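Local coordinates for Non-structural polyprotein (Sindbis virus, PDB 4GUA) that is an alphavirus polyprotein precursor joining the nsP2 cysteine protease to nsP3, whose zinc-binding region holds a zinc ion, and probably takes part in its own processing, at residues A[12-17]-A[47-52]; A[19-24]-A[78-83]; A[38-43]-A[139-144]. All blocks are in the same frame, centred on the assembly; numbering follows the deposited sequence.

Contact 1: residues A[12-17]-A[47-52]; sequences KTNVCW and DKPHSA. With SO4 (sulfate ion), chain L.
Asp47 clasps the backbone of Thr13 and Asn14 with both carboxylate oxygens: OD2 accepts from Thr13 N (2.8 Å) and OD1 from Asn14 N (2.7 Å). Each oxygen is met on its syn side, a little out of the carboxylate plane, and the paired bonds fix how the group is rotated. Trp17 makes the second junction. Its NE1 donates to Lys48 O at 3.1 Å, in the carbonyl plane, and more weakly to Asn14 O. His50 CB lies over the five-membered ring of Trp17, 3.4 Å from its centroid, while the CD2 edge of the imidazole faces the six-membered ring in a T-shaped pair, planes at 85°. CG of His50 stands anti to its backbone N (chi1 -166°), which stands the imidazole edge-on over the benzene ring of the indole. The Asn-Val-Cys-Trp sequence leads into helix 16-27, with Val15 as N-cap, and Cys16, touching His93, is placed as the nucleophile would be in a papain-like (clan CA) peptidase. Asp47 itself closes helix 42-45 with a Schellman motif. Lys12 CD passes Asp47 CB at 4.0 Å, running the opposite way, and its NZ bonds to Phe44 O. Phe41 adds an edge-to-face partner for Trp17. Ser51, the N-cap of helix 52-64, also weakly reaches a sulfate, probably from the crystallisation liquor; Lys249 holds the same ion.

Contact 2: residues A[19-24]-A[78-83]; sequences KALEPI and IPLTYH. With SO4 (sulfate ion), chain E.
Leu80 and Ile78, on strand 78-83, press their aliphatic branches against one side of helix 16-27. Leu80 divides its two methyls between neighbouring helix residues: CD1 meets Ala20 CB at 3.7 Å, and CD2 meets Leu21 CD2, also at 3.7 Å. Its chi1 of -176° sets CG opposite the backbone N, which carries the fork up to the helix. Leu21 starts from a bond that points away from the strand, and it is the end of its side chain that returns to touch Leu80. Ile24 serves both strand residues. Its CG1 packs on Ile78 CB (3.9 Å), the two side chains sliding past each other in opposite directions, whereas its CD1 abuts Leu80 CB (4.0 Å) with the side chains at about a right angle. Ile78 CD1 reaches back to Pro23, lying by its carbonyl oxygen as well as its CB (3.9 Å), close to where this proline breaks the regular bonding of the helix.

A polar link runs through a third party: Asn96 ND2 donates both to Ala20 O on the helix and to Pro79 O on the strand. Strand 78-83 is the centre of a three-stranded antiparallel sheet, paired with 93-95 and 102-103, and Trp94 and Tyr103 from those neighbours widen the apolar layer, as helix 52-64 does around Leu21. At the other end of the helical segment, Lys19 NZ donates to O2 of a sulfate (3.2 Å), probably from the crystallisation liquor, without touching the strand.

Side chain meets side chain through aliphatic carbon alone, with one methyl also lying on a helix carbonyl, so shape sets how helix and strand fit, and Asn96 supplies a directional tie.

Contact 3: residues A[38-43]-A[139-144]; sequences SELFPQ and ISAQHN
Glu39 and Leu40, at the end of helix 34-40, hold the turn that begins at Ser140. The Glu39 side chain is extended, with CG anti to the backbone N (chi1 -173°), and this stretches the carboxylate over to Ala141. There OE2 accepts the N-H of Ala141 at 3.2 Å; the bond is nearly straight (172°), but the donor lies well above the carboxylate plane. Lower down the same side chain, Glu39 CG rests on Ala141 CB at 3.9 Å. Leu40 turns the other way, its CG beside the backbone N (chi1 -67°), and brings CD1 to Ile139 CG1 at 4.0 Å, while CD2 lies against Ala141 CA, also at 4.0 Å. Residues 140-143 form a type I turn. Ser140 OG reinforces it as an ST turn by accepting from Gln142 N at 3.1 Å. Outside the pair, Gln239 NE2 donates to Ala141 O, and Arg234 touches the methyl of Ala141.

One carboxylate thus takes the N-H of the turn's second residue while Leu40 packs on Ile139 and Ala141 alongside; the bond, straight at the hydrogen but off the carboxylate plane, probably owes more to charge attraction than to lone-pair alignment.

Overall arrangement
All three contacts lie in the C9 peptidase part of the chain; none supplies a zinc-binding cysteine. Contacts 1 and 2 have centres 12 Å apart and share helix 16-27; Ala52 CB of contact 1 packs on Leu80 CD2 of contact 2 at 3.9 Å. Contact 3 adjoins contact 1, centres 16 Å apart: Gln43 O probably accepts from Lys48 N (2.7 Å), and Phe41 CG meets Trp17 CH2 at 3.9 Å. Contacts 2 and 3 do not touch (nearest atoms about 6 Å apart); contact 1 joins them. Cys16, the probable nucleophile at the start of helix 16-27, lies in segment 12-17; a MES about 4 Å from the Pro49 side chain, probably from the crystallisation liquor, may mark a pocket.

Contact 1: residues A[12-17]-A[47-52]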
loop_
_atom_site.group_PDB
_atom_site.type_symbol
_atom_site.label_atom_id
_atom_site.label_comp_id
_atom_site.label_asym_id
_atom_site.label_seq_id
_atom_site.Cartn_x
_atom_site.Cartn_y
_atom_site.Cartn_z
ATOM N N LYS A 12 -29.450 -21.136 -4.555
ATOM C CA LYS A 12 -28.094 -20.587 -4.662
ATOM C C LYS A 12 -27.098 -21.564 -4.053
ATOM O O LYS A 12 -27.124 -21.814 -2.844
ATOM C CB LYS A 12 -27.988 -19.226 -3.954
ATOM C CG LYS A 12 -28.910 -18.151 -4.512
ATOM C CD LYS A 12 -28.281 -17.494 -5.731
ATOM C CE LYS A 12 -29.244 -16.564 -6.437
ATOM N NZ LYS A 12 -28.550 -15.757 -7.476
ATOM N N THR A 13 -26.221 -22.120 -4.888
ATOM C CA THR A 13 -25.294 -23.135 -4.400
ATOM C C THR A 13 -24.053 -22.544 -3.712
ATOM O O THR A 13 -23.556 -23.172 -2.779
ATOM C CB THR A 13 -24.876 -24.182 -5.503
ATOM O OG1 THR A 13 -23.894 -23.636 -6.386
ATOM C CG2 THR A 13 -26.086 -24.655 -6.294
ATOM N N ASN A 14 -23.495 -21.409 -4.151
ATOM C CA ASN A 14 -22.394 -20.875 -3.339
ATOM C C ASN A 14 -22.651 -19.526 -2.681
ATOM O O ASN A 14 -22.045 -18.543 -3.060
ATOM C CB ASN A 14 -21.187 -20.687 -4.248
ATOM C CG ASN A 14 -20.955 -21.873 -5.141
ATOM O OD1 ASN A 14 -21.352 -21.858 -6.307
ATOM N ND2 ASN A 14 -20.326 -22.914 -4.605
ATOM N N VAL A 15 -23.450 -19.491 -1.626
ATOM C CA VAL A 15 -23.654 -18.255 -0.875
ATOM C C VAL A 15 -23.238 -18.344 0.593
ATOM O O VAL A 15 -23.577 -17.471 1.387
ATOM C CB VAL A 15 -25.040 -17.631 -1.113
ATOM C CG1 VAL A 15 -25.216 -17.375 -2.609
ATOM C CG2 VAL A 15 -26.133 -18.509 -0.574
ATOM N N CYS A 16 -22.577 -19.430 0.975
ATOM C CA CYS A 16 -22.275 -19.626 2.382
ATOM C C CYS A 16 -21.699 -18.344 2.986
ATOM O O CYS A 16 -21.958 -18.043 4.147
ATOM C CB CYS A 16 -21.331 -20.824 2.590
ATOM S SG CYS A 16 -19.762 -20.773 1.699
ATOM N N TRP A 17 -20.951 -17.571 2.200
ATOM C CA TRP A 17 -20.424 -16.297 2.687
ATOM C C TRP A 17 -21.534 -15.319 3.130
ATOM O O TRP A 17 -21.436 -14.668 4.185
ATOM C CB TRP A 17 -19.517 -15.640 1.635
ATOM C CG TRP A 17 -20.105 -15.510 0.256
ATOM C CD1 TRP A 17 -20.058 -16.430 -0.744
ATOM C CD2 TRP A 17 -20.804 -14.380 -0.273
ATOM N NE1 TRP A 17 -20.688 -15.950 -1.867
ATOM C CE2 TRP A 17 -21.157 -14.693 -1.603
ATOM C CE3 TRP A 17 -21.168 -13.133 0.244
ATOM C CZ2 TRP A 17 -21.856 -13.808 -2.416
ATOM C CZ3 TRP A 17 -21.861 -12.255 -0.565
ATOM C CH2 TRP A 17 -22.200 -12.597 -1.879
ATOM N N ASP A 47 -24.416 -16.319 -8.303
ATOM C CA ASP A 47 -24.179 -17.528 -7.510
ATOM C C ASP A 47 -22.731 -18.006 -7.582
ATOM O O ASP A 47 -22.452 -19.097 -8.081
ATOM C CB ASP A 47 -25.119 -18.643 -7.967
ATOM C CG ASP A 47 -25.180 -19.799 -6.988
ATOM O OD1 ASP A 47 -24.594 -19.689 -5.888
ATOM O OD2 ASP A 47 -25.823 -20.818 -7.318
ATOM N N LYS A 48 -21.814 -17.172 -7.095
ATOM C CA LYS A 48 -20.383 -17.478 -7.132
ATOM C C LYS A 48 -19.709 -17.409 -5.764
ATOM O O LYS A 48 -20.179 -16.713 -4.869
ATOM C CB LYS A 48 -19.695 -16.542 -8.131
ATOM C CG LYS A 48 -20.249 -16.741 -9.535
ATOM C CD LYS A 48 -19.644 -15.838 -10.575
ATOM C CE LYS A 48 -20.089 -16.261 -11.978
ATOM N NZ LYS A 48 -19.281 -15.646 -13.083
ATOM N N PRO A 49 -18.604 -18.148 -5.591
ATOM C CA PRO A 49 -17.892 -18.077 -4.312
ATOM C C PRO A 49 -17.357 -16.677 -4.053
ATOM O O PRO A 49 -17.080 -15.945 -4.999
ATOM C CB PRO A 49 -16.744 -19.085 -4.493
ATOM C CG PRO A 49 -16.561 -19.199 -5.953
ATOM C CD PRO A 49 -17.933 -19.053 -6.540
ATOM N N HIS A 50 -17.250 -16.299 -2.788
ATOM C CA HIS A 50 -16.850 -14.946 -2.431
ATOM C C HIS A 50 -16.349 -14.883 -0.985
ATOM O O HIS A 50 -16.623 -15.785 -0.193
ATOM C CB HIS A 50 -18.030 -14.005 -2.628
ATOM C CG HIS A 50 -17.655 -12.557 -2.621
ATOM N ND1 HIS A 50 -16.502 -12.084 -3.206
ATOM C CD2 HIS A 50 -18.288 -11.477 -2.107
ATOM C CE1 HIS A 50 -16.435 -10.775 -3.044
ATOM N NE2 HIS A 50 -17.508 -10.382 -2.383
ATOM N N SER A 51 -15.622 -13.823 -0.642
ATOM C CA SER A 51 -15.141 -13.630 0.728
ATOM C C SER A 51 -16.193 -12.970 1.598
ATOM O O SER A 51 -16.616 -11.853 1.325
ATOM C CB SER A 51 -13.880 -12.767 0.754
ATOM O OG SER A 51 -13.491 -12.487 2.093
ATOM N N ALA A 52 -16.586 -13.646 2.672
ATOM C CA ALA A 52 -17.582 -13.100 3.572
ATOM C C ALA A 52 -17.095 -11.774 4.154
ATOM O O ALA A 52 -17.887 -10.852 4.360
ATOM C CB ALA A 52 -17.877 -14.086 4.678
HETATM S S SO4 L . -10.431 -15.590 1.888
HETATM O O1 SO4 L . -10.236 -15.945 3.295
HETATM O O2 SO4 L . -11.614 -16.265 1.357
HETATM O O3 SO4 L . -10.617 -14.143 1.782
HETATM O O4 SO4 L . -9.263 -16.011 1.117
#

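Contact 2: residues A[19-24]-A[78-83]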
loop_
_atom_site.group_PDB
_atom_site.type_symbol
_atom_site.label_atom_id
_atom_site.label_comp_id
_atom_site.label_asym_id
_atom_site.label_seq_id
_atom_site.Cartn_x
_atom_site.Cartn_y
_atom_site.Cartn_z
ATOM N N LYS A 19 -24.806 -16.259 3.870
ATOM C CA LYS A 19 -25.509 -16.889 4.985
ATOM C C LYS A 19 -24.750 -16.604 6.273
ATOM O O LYS A 19 -25.348 -16.313 7.311
ATOM C CB LYS A 19 -25.639 -18.405 4.783
ATOM C CG LYS A 19 -26.167 -18.805 3.419
ATOM C CD LYS A 19 -26.211 -20.314 3.235
ATOM C CE LYS A 19 -27.218 -20.723 2.166
ATOM N NZ LYS A 19 -26.912 -22.070 1.615
ATOM N N ALA A 20 -23.427 -16.640 6.182
ATOM C CA ALA A 20 -22.580 -16.492 7.353
ATOM C C ALA A 20 -22.690 -15.076 7.889
ATOM O O ALA A 20 -22.679 -14.857 9.099
ATOM C CB ALA A 20 -21.147 -16.822 7.008
ATOM N N LEU A 21 -22.767 -14.110 6.980
ATOM C CA LEU A 21 -22.991 -12.734 7.383
ATOM C C LEU A 21 -24.362 -12.469 8.011
ATOM O O LEU A 21 -24.477 -11.596 8.874
ATOM C CB LEU A 21 -22.797 -11.804 6.192
ATOM C CG LEU A 21 -21.348 -11.677 5.739
ATOM C CD1 LEU A 21 -21.231 -10.584 4.689
ATOM C CD2 LEU A 21 -20.416 -11.412 6.930
ATOM N N GLU A 22 -25.395 -13.187 7.581
ATOM C CA GLU A 22 -26.764 -12.867 8.005
ATOM C C GLU A 22 -26.956 -12.490 9.488
ATOM O O GLU A 22 -27.559 -11.450 9.787
ATOM C CB GLU A 22 -27.708 -14.006 7.635
ATOM C CG GLU A 22 -29.171 -13.654 7.801
ATOM C CD GLU A 22 -30.099 -14.690 7.205
ATOM O OE1 GLU A 22 -29.943 -15.893 7.514
ATOM O OE2 GLU A 22 -31.000 -14.294 6.438
ATOM N N PRO A 23 -26.474 -13.328 10.422
ATOM C CA PRO A 23 -26.647 -12.971 11.835
ATOM C C PRO A 23 -25.807 -11.762 12.264
ATOM O O PRO A 23 -26.193 -11.040 13.181
ATOM C CB PRO A 23 -26.206 -14.245 12.575
ATOM C CG PRO A 23 -25.284 -14.915 11.658
ATOM C CD PRO A 23 -25.811 -14.633 10.270
ATOM N N ILE A 24 -24.674 -11.537 11.611
ATOM C CA ILE A 24 -23.859 -10.376 11.932
ATOM C C ILE A 24 -24.587 -9.116 11.496
ATOM O O ILE A 24 -24.625 -8.131 12.231
ATOM C CB ILE A 24 -22.480 -10.454 11.262
ATOM C CG1 ILE A 24 -21.672 -11.583 11.904
ATOM C CG2 ILE A 24 -21.730 -9.138 11.411
ATOM C CD1 ILE A 24 -20.423 -11.951 11.151
ATOM N N ILE A 78 -20.451 -12.355 17.131
ATOM C CA ILE A 78 -20.646 -13.539 16.335
ATOM C C ILE A 78 -19.391 -13.811 15.537
ATOM O O ILE A 78 -18.923 -12.953 14.796
ATOM C CB ILE A 78 -21.817 -13.333 15.389
ATOM C CG1 ILE A 78 -23.039 -12.889 16.201
ATOM C CG2 ILE A 78 -22.078 -14.598 14.586
ATOM C CD1 ILE A 78 -24.181 -12.391 15.357
ATOM N N PRO A 79 -18.835 -15.011 15.686
ATOM C CA PRO A 79 -17.643 -15.344 14.908
ATOM C C PRO A 79 -17.949 -15.470 13.425
ATOM O O PRO A 79 -19.026 -15.922 13.035
ATOM C CB PRO A 79 -17.198 -16.686 15.502
ATOM C CG PRO A 79 -18.391 -17.235 16.127
ATOM C CD PRO A 79 -19.201 -16.086 16.617
ATOM N N LEU A 80 -17.024 -14.994 12.607
ATOM C CA LEU A 80 -17.081 -15.224 11.179
ATOM C C LEU A 80 -15.864 -16.049 10.832
ATOM O O LEU A 80 -14.744 -15.543 10.821
ATOM C CB LEU A 80 -17.070 -13.909 10.414
ATOM C CG LEU A 80 -17.228 -14.040 8.899
ATOM C CD1 LEU A 80 -18.509 -14.802 8.545
ATOM C CD2 LEU A 80 -17.207 -12.656 8.251
ATOM N N THR A 81 -16.106 -17.313 10.500
ATOM C CA THR A 81 -15.054 -18.313 10.446
ATOM C C THR A 81 -14.950 -18.959 9.075
ATOM O O THR A 81 -15.929 -19.504 8.535
ATOM C CB THR A 81 -15.299 -19.415 11.491
ATOM O OG1 THR A 81 -15.408 -18.824 12.790
ATOM C CG2 THR A 81 -14.167 -20.423 11.484
ATOM N N TYR A 82 -13.741 -18.896 8.530
ATOM C CA TYR A 82 -13.427 -19.518 7.262
ATOM C C TYR A 82 -12.821 -20.878 7.537
ATOM O O TYR A 82 -11.904 -20.996 8.348
ATOM C CB TYR A 82 -12.417 -18.666 6.504
ATOM C CG TYR A 82 -12.022 -19.221 5.154
ATOM C CD1 TYR A 82 -12.914 -19.218 4.084
ATOM C CD2 TYR A 82 -10.758 -19.776 4.955
ATOM C CE1 TYR A 82 -12.553 -19.732 2.851
ATOM C CE2 TYR A 82 -10.390 -20.295 3.724
ATOM C CZ TYR A 82 -11.290 -20.270 2.675
ATOM O OH TYR A 82 -10.924 -20.782 1.448
ATOM N N HIS A 83 -13.323 -21.899 6.852
ATOM C CA HIS A 83 -12.780 -23.245 6.969
ATOM C C HIS A 83 -12.166 -23.730 5.669
ATOM O O HIS A 83 -12.880 -23.933 4.694
ATOM C CB HIS A 83 -13.861 -24.229 7.404
ATOM C CG HIS A 83 -14.429 -23.941 8.755
ATOM N ND1 HIS A 83 -13.831 -24.378 9.916
ATOM C CD2 HIS A 83 -15.548 -23.278 9.131
ATOM C CE1 HIS A 83 -14.550 -23.984 10.952
ATOM N NE2 HIS A 83 -15.597 -23.315 10.503
HETATM S S SO4 E . -23.757 -23.845 1.628
HETATM O O1 SO4 E . -22.510 -24.568 1.887
HETATM O O2 SO4 E . -24.273 -23.296 2.881
HETATM O O3 SO4 E . -23.501 -22.754 0.685
HETATM O O4 SO4 E . -24.757 -24.746 1.062
#

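Contact 3: residues A[38-43]-A[139-144]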
loop_
_atom_site.group_PDB
_atom_site.type_symbol
_atom_site.label_atom_id
_atom_site.label_comp_id
_atom_site.label_asym_id
_atom_site.label_seq_id
_atom_site.Cartn_x
_atom_site.Cartn_y
_atom_site.Cartn_z
ATOM N N SER A 38 -28.710 -9.742 -4.331
ATOM C CA SER A 38 -28.342 -9.779 -5.744
ATOM C C SER A 38 -27.967 -8.396 -6.263
ATOM O O SER A 38 -27.080 -8.244 -7.112
ATOM C CB SER A 38 -29.493 -10.333 -6.576
ATOM O OG SER A 38 -29.807 -11.649 -6.172
ATOM N N GLU A 39 -28.641 -7.383 -5.738
ATOM C CA GLU A 39 -28.446 -6.041 -6.237
ATOM C C GLU A 39 -27.096 -5.545 -5.747
ATOM O O GLU A 39 -26.393 -4.838 -6.462
ATOM C CB GLU A 39 -29.576 -5.117 -5.780
ATOM C CG GLU A 39 -29.514 -3.731 -6.407
ATOM C CD GLU A 39 -30.451 -2.742 -5.740
ATOM O OE1 GLU A 39 -31.370 -3.193 -5.014
ATOM O OE2 GLU A 39 -30.261 -1.516 -5.941
ATOM N N LEU A 40 -26.728 -5.935 -4.532
ATOM C CA LEU A 40 -25.464 -5.507 -3.940
ATOM C C LEU A 40 -24.235 -6.264 -4.477
ATOM O O LEU A 40 -23.193 -5.663 -4.744
ATOM C CB LEU A 40 -25.540 -5.655 -2.422
ATOM C CG LEU A 40 -26.521 -4.708 -1.724
ATOM C CD1 LEU A 40 -26.574 -4.991 -0.232
ATOM C CD2 LEU A 40 -26.138 -3.260 -1.969
ATOM N N PHE A 41 -24.350 -7.579 -4.622
ATOM C CA PHE A 41 -23.220 -8.393 -5.054
ATOM C C PHE A 41 -23.484 -9.099 -6.376
ATOM O O PHE A 41 -24.392 -9.922 -6.485
ATOM C CB PHE A 41 -22.867 -9.431 -3.986
ATOM C CG PHE A 41 -22.541 -8.834 -2.647
ATOM C CD1 PHE A 41 -21.262 -8.376 -2.374
ATOM C CD2 PHE A 41 -23.508 -8.743 -1.658
ATOM C CE1 PHE A 41 -20.952 -7.822 -1.149
ATOM C CE2 PHE A 41 -23.204 -8.193 -0.428
ATOM C CZ PHE A 41 -21.920 -7.735 -0.173
ATOM N N PRO A 42 -22.699 -8.768 -7.402
ATOM C CA PRO A 42 -22.789 -9.579 -8.614
ATOM C C PRO A 42 -22.507 -11.039 -8.302
ATOM O O PRO A 42 -23.079 -11.917 -8.942
ATOM C CB PRO A 42 -21.699 -8.989 -9.504
ATOM C CG PRO A 42 -21.583 -7.558 -9.040
ATOM C CD PRO A 42 -21.796 -7.615 -7.568
ATOM N N GLN A 43 -21.644 -11.284 -7.319
ATOM C CA GLN A 43 -21.280 -12.645 -6.924
ATOM C C GLN A 43 -22.500 -13.404 -6.405
ATOM O O GLN A 43 -22.640 -14.598 -6.652
ATOM C CB GLN A 43 -20.179 -12.637 -5.849
ATOM C CG GLN A 43 -18.868 -12.001 -6.294
ATOM C CD GLN A 43 -18.837 -10.506 -6.048
ATOM O OE1 GLN A 43 -19.874 -9.880 -5.792
ATOM N NE2 GLN A 43 -17.647 -9.918 -6.138
ATOM N N ILE A 139 -32.173 0.026 1.029
ATOM C CA ILE A 139 -30.814 -0.232 0.586
ATOM C C ILE A 139 -30.742 -0.282 -0.941
ATOM O O ILE A 139 -31.565 -0.917 -1.601
ATOM C CB ILE A 139 -30.296 -1.558 1.209
ATOM C CG1 ILE A 139 -28.881 -1.881 0.731
ATOM C CG2 ILE A 139 -31.213 -2.708 0.854
ATOM C CD1 ILE A 139 -27.847 -0.891 1.180
ATOM N N SER A 140 -29.760 0.427 -1.493
ATOM C CA SER A 140 -29.587 0.526 -2.939
ATOM C C SER A 140 -28.115 0.453 -3.314
ATOM O O SER A 140 -27.268 1.061 -2.667
ATOM C CB SER A 140 -30.159 1.837 -3.463
ATOM O OG SER A 140 -29.747 2.054 -4.805
ATOM N N ALA A 141 -27.811 -0.295 -4.365
ATOM C CA ALA A 141 -26.433 -0.432 -4.810
ATOM C C ALA A 141 -25.924 0.841 -5.492
ATOM O O ALA A 141 -24.732 0.972 -5.762
ATOM C CB ALA A 141 -26.313 -1.618 -5.759
ATOM N N GLN A 142 -26.821 1.784 -5.751
ATOM C CA GLN A 142 -26.470 2.981 -6.511
ATOM C C GLN A 142 -26.101 4.177 -5.643
ATOM O O GLN A 142 -25.836 5.263 -6.161
ATOM C CB GLN A 142 -27.621 3.346 -7.441
ATOM C CG GLN A 142 -27.864 2.290 -8.497
ATOM C CD GLN A 142 -29.094 2.559 -9.318
ATOM O OE1 GLN A 142 -29.193 3.576 -10.000
ATOM N NE2 GLN A 142 -30.042 1.636 -9.270
ATOM N N HIS A 143 -26.064 3.966 -4.329
ATOM C CA HIS A 143 -25.791 5.035 -3.384
ATOM C C HIS A 143 -24.716 4.640 -2.383
ATOM O O HIS A 143 -24.362 3.471 -2.282
ATOM C CB HIS A 143 -27.080 5.406 -2.662
ATOM C CG HIS A 143 -28.105 6.018 -3.563
ATOM N ND1 HIS A 143 -28.406 7.362 -3.545
ATOM C CD2 HIS A 143 -28.878 5.472 -4.530
ATOM C CE1 HIS A 143 -29.331 7.615 -4.453
ATOM N NE2 HIS A 143 -29.632 6.486 -5.068
ATOM N N ASN A 144 -24.198 5.621 -1.643
ATOM C CA ASN A 144 -23.046 5.399 -0.776
ATOM C C ASN A 144 -21.943 4.657 -1.539
ATOM O O ASN A 144 -21.428 3.636 -1.079
ATOM C CB ASN A 144 -23.454 4.638 0.481
ATOM C CG ASN A 144 -24.124 5.531 1.509
ATOM O OD1 ASN A 144 -24.296 6.728 1.287
ATOM N ND2 ASN A 144 -24.514 4.948 2.645
#